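Local coordinates for ribonucleoside-diphosphate reductase (PDB 5IM3), which probably catalyses the reduction of ribonucleoside diphosphates to the deoxyribonucleotides needed for DNA synthesis, under allosteric control by bound nucleotides, at residues Q672-P675 with Y676-A680; F852-E855 with T856-V860; R893-F897 with R898-T902. All blocks are in the same frame, centred on the assembly; numbering follows the deposited sequence.

How the contacts relate
The three contacts are local elements of one chain, the approach to one helix, the approach to a second and the end of a third, met in that order within the barrel-domain sequence range. Contact 2 stands between the other two. Its centre is about 12 Å from that of contact 1, and they touch where the indole of Trp858 lies against Gly677, Ser678 and Asp679, with Trp858 CZ3 3.2 Å from Ser678 C. Toward contact 3, centre to centre about 14 Å, Arg857 O meets Met894 CE at 3.5 Å and Val860 packs on Ala895 and Leu900. Contacts 1 and 3 remain about 10 Å apart at their nearest atoms. All three lie away from the dATP sites.

Contact 1. Residues Q672-P675 with Y676-A680; sequences QHIP and YGSDA
The polar part of this contact rests on one short bond, in which the hydroxyl of Ser678 donates to the carbonyl oxygen of Pro675, OG to O 2.6 Å. The donor lies 17° from the carbonyl plane. Ser678 OG stands between its own backbone N and carbonyl carbon (chi1 64°), a position from which it also makes a weak bond to the backbone N of Ala681. The serine is thus the N-cap of helix 679-707, and its hydroxyl ties the first turn of that helix to the loop before it. Helix 665-672 ends just upstream in a Schellman motif at His673, and the short link between the two helices includes an inverse gamma turn centred on Gly677. Apolar packing accompanies the cap. The CG2 branch of Ile674, anti to the backbone N, reaches across to Ala680 CB at 3.7 Å and also passes alongside Ser678 OG at 3.5 Å. On the proline ring, Pro675 CG approaches Ser678 OG at 3.8 Å. The CB of Tyr676 points away from the preceding segment; its ring meets that of Phe665, its side chain touches Ile859, and its OH bonds to the carbonyl oxygen of Ile785.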
loop_
_atom_site.group_PDB
_atom_site.type_symbol
_atom_site.label_atom_id
_atom_site.label_comp_id
_atom_site.label_asym_id
_atom_site.label_seq_id
_atom_site.Cartn_x
_atom_site.Cartn_y
_atom_site.Cartn_z
ATOM N N GLN A 672 33.272 18.483 29.209
ATOM C CA GLN A 672 32.832 19.854 29.408
ATOM C C GLN A 672 31.341 19.942 29.710
ATOM O O GLN A 672 30.829 21.042 29.939
ATOM C CB GLN A 672 33.170 20.692 28.170
ATOM C CG GLN A 672 34.642 20.634 27.774
ATOM C CD GLN A 672 34.921 21.330 26.460
ATOM O OE1 GLN A 672 35.097 22.547 26.416
ATOM N NE2 GLN A 672 34.964 20.559 25.376
ATOM N N HIS A 673 30.641 18.806 29.731
ATOM C CA HIS A 673 29.196 18.767 29.950
ATOM C C HIS A 673 28.460 19.608 28.911
ATOM O O HIS A 673 27.477 20.288 29.215
ATOM C CB HIS A 673 28.842 19.216 31.369
ATOM C CG HIS A 673 29.398 18.323 32.434
ATOM N ND1 HIS A 673 30.654 18.501 32.972
ATOM C CD2 HIS A 673 28.873 17.238 33.051
ATOM C CE1 HIS A 673 30.876 17.568 33.882
ATOM N NE2 HIS A 673 29.811 16.788 33.947
ATOM N N ILE A 674 28.942 19.558 27.676
ATOM C CA ILE A 674 28.315 20.246 26.551
ATOM C C ILE A 674 27.529 19.211 25.754
ATOM O O ILE A 674 28.127 18.232 25.279
ATOM C CB ILE A 674 29.351 20.940 25.655
ATOM C CG1 ILE A 674 30.169 21.958 26.456
ATOM C CG2 ILE A 674 28.651 21.620 24.480
ATOM C CD1 ILE A 674 31.276 22.618 25.645
ATOM N N PRO A 675 26.216 19.371 25.585
ATOM C CA PRO A 675 25.492 18.479 24.675
ATOM C C PRO A 675 25.844 18.797 23.233
ATOM O O PRO A 675 26.063 19.955 22.871
ATOM C CB PRO A 675 24.018 18.775 24.977
ATOM C CG PRO A 675 24.015 20.160 25.520
ATOM C CD PRO A 675 25.312 20.319 26.263
ATOM N N TYR A 676 25.909 17.752 22.407
ATOM C CA TYR A 676 26.283 17.965 21.016
ATOM C C TYR A 676 25.294 18.888 20.317
ATOM O O TYR A 676 25.685 19.665 19.440
ATOM C CB TYR A 676 26.386 16.625 20.283
ATOM C CG TYR A 676 27.458 16.593 19.209
ATOM C CD1 TYR A 676 27.838 17.749 18.538
ATOM C CD2 TYR A 676 28.095 15.405 18.871
ATOM C CE1 TYR A 676 28.816 17.723 17.562
ATOM C CE2 TYR A 676 29.075 15.368 17.894
ATOM C CZ TYR A 676 29.431 16.531 17.242
ATOM O OH TYR A 676 30.402 16.512 16.270
ATOM N N GLY A 677 24.022 18.839 20.704
ATOM C CA GLY A 677 23.022 19.702 20.110
ATOM C C GLY A 677 22.863 21.023 20.837
ATOM O O GLY A 677 21.835 21.267 21.476
ATOM N N SER A 678 23.868 21.890 20.735
ATOM C CA SER A 678 23.843 23.164 21.441
ATOM C C SER A 678 24.807 24.126 20.767
ATOM O O SER A 678 25.730 23.716 20.057
ATOM C CB SER A 678 24.213 22.994 22.918
ATOM O OG SER A 678 25.548 22.534 23.051
ATOM N N ASP A 679 24.576 25.420 21.001
ATOM C CA ASP A 679 25.504 26.434 20.516
ATOM C C ASP A 679 26.876 26.279 21.156
ATOM O O ASP A 679 27.888 26.668 20.560
ATOM C CB ASP A 679 24.942 27.832 20.788
ATOM C CG ASP A 679 23.715 28.142 19.951
ATOM O OD1 ASP A 679 23.165 27.208 19.330
ATOM O OD2 ASP A 679 23.297 29.320 19.916
ATOM N N ALA A 680 26.933 25.703 22.360
ATOM C CA ALA A 680 28.206 25.550 23.055
ATOM C C ALA A 680 29.081 24.483 22.407
ATOM O O ALA A 680 30.311 24.599 22.433
ATOM C CB ALA A 680 27.962 25.217 24.527
#

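Contact 2. Residues F852-E855 with T856-V860; sequences FEVE and TRWIV
Flat groups from Glu855, Arg857 and Trp858 meet where the chain enters a helix. One face of the Trp858 indole carries Arg857 NH1, 3.2 Å above the ring plane and displaced toward the rim, while the backbone N of Glu855 lies in plane at the indole edge. The guanidinium in turn has Trp858 NE1 over one of its faces. Glu855 and Arg857 run side by side and point the same way, joined in a salt bridge in which the carboxylate and guanidinium planes stand 83° apart. Arg857 NE donates to Glu855 OE1 at 2.9 Å, arriving from above the carboxylate plane. The second link, from Arg857 NH2 to Glu855 OE2, is short at 2.8 Å but weak as a hydrogen bond, its N-H...O angle being 122°. Arg857 sets CG between its backbone N and carbonyl carbon (chi1 51°) and is extended from there to NE, which brings the guanidinium alongside the glutamate. In the backbone, the N of Trp858 donates to Glu855 O at 3.1 Å, a bond from residue i+3 back to residue i. Trp858 CD1 also rests 3.8 Å from Glu855 CB. On the apolar side, Val854 CG1 meets Trp858 CD1 at 4.1 Å, the two side chains crossing at about a right angle, and the same methyl approaches Ile859 CD1 at 4.3 Å. The segment leads from the loop after helix 842-847 into helix 856-866. Thr856 OG1 bonds to the carbonyl oxygen of Tyr879, tying this part of the chain to strand 878-881; Trp858 packs on helix 679-707 through Ile682, and Thr856 on helix 885-897 through Thr891.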
loop_
_atom_site.group_PDB
_atom_site.type_symbol
_atom_site.label_atom_id
_atom_site.label_comp_id
_atom_site.label_asym_id
_atom_site.label_seq_id
_atom_site.Cartn_x
_atom_site.Cartn_y
_atom_site.Cartn_z
ATOM N N PHE A 852 20.944 9.442 16.581
ATOM C CA PHE A 852 19.661 9.583 15.900
ATOM C C PHE A 852 18.680 10.485 16.636
ATOM O O PHE A 852 17.601 10.754 16.099
ATOM C CB PHE A 852 19.020 8.212 15.680
ATOM C CG PHE A 852 19.424 7.570 14.388
ATOM C CD1 PHE A 852 19.041 8.128 13.181
ATOM C CD2 PHE A 852 20.185 6.415 14.376
ATOM C CE1 PHE A 852 19.409 7.553 11.988
ATOM C CE2 PHE A 852 20.555 5.830 13.183
ATOM C CZ PHE A 852 20.169 6.401 11.987
ATOM N N GLU A 853 19.017 10.959 17.836
ATOM C CA GLU A 853 18.179 11.923 18.542
ATOM C C GLU A 853 18.907 13.248 18.746
ATOM O O GLU A 853 18.536 14.031 19.621
ATOM C CB GLU A 853 17.683 11.348 19.876
ATOM C CG GLU A 853 18.654 10.425 20.602
ATOM C CD GLU A 853 17.974 9.437 21.526
ATOM O OE1 GLU A 853 16.847 8.995 21.213
ATOM O OE2 GLU A 853 18.577 9.084 22.555
ATOM N N VAL A 854 19.936 13.512 17.943
ATOM C CA VAL A 854 20.499 14.847 17.771
ATOM C C VAL A 854 20.088 15.336 16.390
ATOM O O VAL A 854 20.285 14.629 15.392
ATOM C CB VAL A 854 22.032 14.855 17.917
ATOM C CG1 VAL A 854 22.581 16.254 17.651
ATOM C CG2 VAL A 854 22.444 14.387 19.303
ATOM N N GLU A 855 19.525 16.538 16.328
ATOM C CA GLU A 855 19.094 17.078 15.049
ATOM C C GLU A 855 20.289 17.252 14.122
ATOM O O GLU A 855 21.373 17.668 14.545
ATOM C CB GLU A 855 18.371 18.407 15.247
ATOM C CG GLU A 855 17.093 18.288 16.054
ATOM C CD GLU A 855 16.327 19.588 16.108
ATOM O OE1 GLU A 855 16.035 20.142 15.026
ATOM O OE2 GLU A 855 16.026 20.064 17.224
ATOM N N THR A 856 20.083 16.924 12.847
ATOM C CA THR A 856 21.183 16.903 11.890
ATOM C C THR A 856 21.827 18.274 11.736
ATOM O O THR A 856 23.024 18.367 11.445
ATOM C CB THR A 856 20.672 16.395 10.541
ATOM O OG1 THR A 856 19.944 15.176 10.738
ATOM C CG2 THR A 856 21.824 16.133 9.582
ATOM N N ARG A 857 21.058 19.345 11.938
ATOM C CA ARG A 857 21.594 20.691 11.750
ATOM C C ARG A 857 22.773 20.975 12.676
ATOM O O ARG A 857 23.668 21.746 12.314
ATOM C CB ARG A 857 20.490 21.729 11.959
ATOM C CG ARG A 857 19.707 21.576 13.255
ATOM C CD ARG A 857 18.629 22.644 13.354
ATOM N NE ARG A 857 17.692 22.394 14.448
ATOM C CZ ARG A 857 17.765 22.950 15.655
ATOM N NH1 ARG A 857 18.735 23.805 15.953
ATOM N NH2 ARG A 857 16.857 22.651 16.575
ATOM N N TRP A 858 22.792 20.380 13.871
ATOM C CA TRP A 858 23.930 20.579 14.765
ATOM C C TRP A 858 25.199 19.964 14.187
ATOM O O TRP A 858 26.277 20.562 14.264
ATOM C CB TRP A 858 23.635 19.987 16.143
ATOM C CG TRP A 858 22.469 20.610 16.838
ATOM C CD1 TRP A 858 21.252 20.039 17.062
ATOM C CD2 TRP A 858 22.407 21.923 17.413
ATOM N NE1 TRP A 858 20.435 20.914 17.733
ATOM C CE2 TRP A 858 21.120 22.078 17.959
ATOM C CE3 TRP A 858 23.314 22.983 17.513
ATOM C CZ2 TRP A 858 20.716 23.248 18.599
ATOM C CZ3 TRP A 858 22.909 24.146 18.146
ATOM C CH2 TRP A 858 21.623 24.268 18.683
ATOM N N ILE A 859 25.088 18.769 13.603
ATOM C CA ILE A 859 26.258 18.088 13.055
ATOM C C ILE A 859 26.784 18.829 11.833
ATOM O O ILE A 859 27.999 18.899 11.607
ATOM C CB ILE A 859 25.910 16.624 12.721
ATOM C CG1 ILE A 859 25.251 15.933 13.920
ATOM C CG2 ILE A 859 27.153 15.856 12.296
ATOM C CD1 ILE A 859 26.089 15.938 15.174
ATOM N N VAL A 860 25.883 19.385 11.020
ATOM C CA VAL A 860 26.303 20.116 9.829
ATOM C C VAL A 860 26.968 21.430 10.217
ATOM O O VAL A 860 28.051 21.765 9.721
ATOM C CB VAL A 860 25.099 20.345 8.897
ATOM C CG1 VAL A 860 25.476 21.271 7.745
ATOM C CG2 VAL A 860 24.581 19.017 8.370
#

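Contact 3. Residues R893-F897 with R898-T902; sequences RMAWF and RGLKT
The backbone bonds by which Gly899 N reaches Trp896 O at 3.1 Å and Leu900 N reaches Ala895 O at 3.2 Å, together with the positive phi of Gly899 (77°), make a Schellman motif that closes helix 885-897. Gly899 is its C-prime residue, in a conformation that favours glycine. One step earlier, Arg898 N still bonds to Met894 O in the ordinary helical manner, although Arg898 is the first residue to leave helical angles. Across the motif the side chain of Leu900 folds back on the last turn: its CD1 lies 3.7 Å from Ala895 CB, an apolar contact between the same two residues that the Leu900 N to Ala895 O bond joins, as is usual in a Schellman motif. Arg898 reaches back to the same turn through Met894: with CG anti to its carbonyl carbon and the chain bent at chi2 (-65°), its aliphatic part passes over the end of the helix, CG 3.2 Å from Met894 O and 4.0 Å from Met894 CG, so that methionine and arginine cross at a slant. Farther out, Phe897 CD2 stands 4.2 Å above one face of the Arg898 guanidinium, toward its rim. The charged end has its main partner in Glu861 of helix 856-866, through a salt bridge at NE, and this ties the end of helix 885-897 to helix 856-866, beside the packing of Met894 on that helix. Trp896 O, which already accepts from Gly899 N, also takes a bond from Arg735 NH1. A water molecule donates to the same oxygen and, at 2.6 Å, to Leu900 O, bridging the helix end and the outgoing chain.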
loop_
_atom_site.group_PDB
_atom_site.type_symbol
_atom_site.label_atom_id
_atom_site.label_comp_id
_atom_site.label_asym_id
_atom_site.label_seq_id
_atom_site.Cartn_x
_atom_site.Cartn_y
_atom_site.Cartn_z
ATOM N N ARG A 893 20.933 20.508 1.147
ATOM C CA ARG A 893 21.016 21.920 0.790
ATOM C C ARG A 893 21.796 22.693 1.845
ATOM O O ARG A 893 22.656 23.519 1.516
ATOM C CB ARG A 893 19.618 22.522 0.639
ATOM C CG ARG A 893 18.875 22.129 -0.623
ATOM C CD ARG A 893 17.708 23.073 -0.876
ATOM N NE ARG A 893 16.804 22.572 -1.909
ATOM C CZ ARG A 893 16.025 23.340 -2.664
ATOM N NH1 ARG A 893 16.038 24.660 -2.518
ATOM N NH2 ARG A 893 15.237 22.789 -3.578
ATOM N N MET A 894 21.502 22.440 3.123
ATOM C CA MET A 894 22.196 23.127 4.206
ATOM C C MET A 894 23.685 22.807 4.194
ATOM O O MET A 894 24.519 23.699 4.389
ATOM C CB MET A 894 21.571 22.737 5.547
ATOM C CG MET A 894 22.257 23.330 6.770
ATOM S SD MET A 894 21.597 22.671 8.317
ATOM C CE MET A 894 22.568 23.591 9.508
ATOM N N ALA A 895 24.036 21.538 3.978
ATOM C CA ALA A 895 25.444 21.156 3.926
ATOM C C ALA A 895 26.193 21.956 2.869
ATOM O O ALA A 895 27.306 22.440 3.114
ATOM C CB ALA A 895 25.570 19.658 3.647
ATOM N N TRP A 896 25.598 22.103 1.685
ATOM C CA TRP A 896 26.207 22.912 0.635
ATOM C C TRP A 896 26.179 24.391 1.003
ATOM O O TRP A 896 27.177 25.104 0.844
ATOM C CB TRP A 896 25.476 22.663 -0.685
ATOM C CG TRP A 896 25.994 23.457 -1.839
ATOM C CD1 TRP A 896 27.185 23.288 -2.483
ATOM C CD2 TRP A 896 25.327 24.535 -2.501
ATOM N NE1 TRP A 896 27.304 24.202 -3.503
ATOM C CE2 TRP A 896 26.175 24.978 -3.535
ATOM C CE3 TRP A 896 24.095 25.170 -2.320
ATOM C CZ2 TRP A 896 25.833 26.029 -4.381
ATOM C CZ3 TRP A 896 23.758 26.210 -3.158
ATOM C CH2 TRP A 896 24.623 26.626 -4.182
ATOM N N PHE A 897 25.040 24.866 1.504
ATOM C CA PHE A 897 24.899 26.278 1.849
ATOM C C PHE A 897 25.903 26.703 2.917
ATOM O O PHE A 897 26.263 27.884 2.992
ATOM C CB PHE A 897 23.463 26.542 2.313
ATOM C CG PHE A 897 23.120 27.997 2.451
ATOM C CD1 PHE A 897 22.968 28.797 1.331
ATOM C CD2 PHE A 897 22.923 28.559 3.701
ATOM C CE1 PHE A 897 22.644 30.135 1.457
ATOM C CE2 PHE A 897 22.600 29.894 3.831
ATOM C CZ PHE A 897 22.460 30.682 2.709
ATOM N N ARG A 898 26.372 25.765 3.740
ATOM C CA ARG A 898 27.276 26.073 4.844
ATOM C C ARG A 898 28.739 25.828 4.497
ATOM O O ARG A 898 29.584 25.776 5.398
ATOM C CB ARG A 898 26.889 25.265 6.085
ATOM C CG ARG A 898 25.542 25.634 6.674
ATOM C CD ARG A 898 25.554 27.057 7.210
ATOM N NE ARG A 898 24.233 27.514 7.620
ATOM C CZ ARG A 898 23.970 28.752 8.020
ATOM N NH1 ARG A 898 24.940 29.656 8.072
ATOM N NH2 ARG A 898 22.736 29.087 8.370
ATOM N N GLY A 899 29.057 25.676 3.216
ATOM C CA GLY A 899 30.441 25.607 2.800
ATOM C C GLY A 899 31.130 24.290 3.061
ATOM O O GLY A 899 32.364 24.251 3.104
ATOM N N LEU A 900 30.383 23.206 3.234
ATOM C CA LEU A 900 31.011 21.905 3.408
ATOM C C LEU A 900 31.573 21.406 2.083
ATOM O O LEU A 900 31.010 21.655 1.011
ATOM C CB LEU A 900 30.011 20.895 3.972
ATOM C CG LEU A 900 29.612 21.066 5.441
ATOM C CD1 LEU A 900 28.596 20.005 5.820
ATOM C CD2 LEU A 900 30.820 20.998 6.368
ATOM N N LYS A 901 32.704 20.707 2.162
ATOM C CA LYS A 901 33.329 20.137 0.977
ATOM C C LYS A 901 32.808 18.747 0.654
ATOM O O LYS A 901 32.704 18.394 -0.525
ATOM C CB LYS A 901 34.850 20.077 1.162
ATOM C CG LYS A 901 35.508 21.430 1.366
ATOM C CD LYS A 901 37.019 21.304 1.397
ATOM C CE LYS A 901 37.689 22.651 1.607
ATOM N NZ LYS A 901 39.166 22.515 1.645
ATOM N N THR A 902 32.472 17.951 1.668
ATOM C CA THR A 902 32.086 16.566 1.450
ATOM C C THR A 902 31.014 16.157 2.448
ATOM O O THR A 902 30.888 16.730 3.534
ATOM C CB THR A 902 33.287 15.620 1.591
ATOM O OG1 THR A 902 33.937 15.863 2.846
ATOM C CG2 THR A 902 34.279 15.824 0.454
HETATM O O HOH W 1 29.814 23.820 0.150
#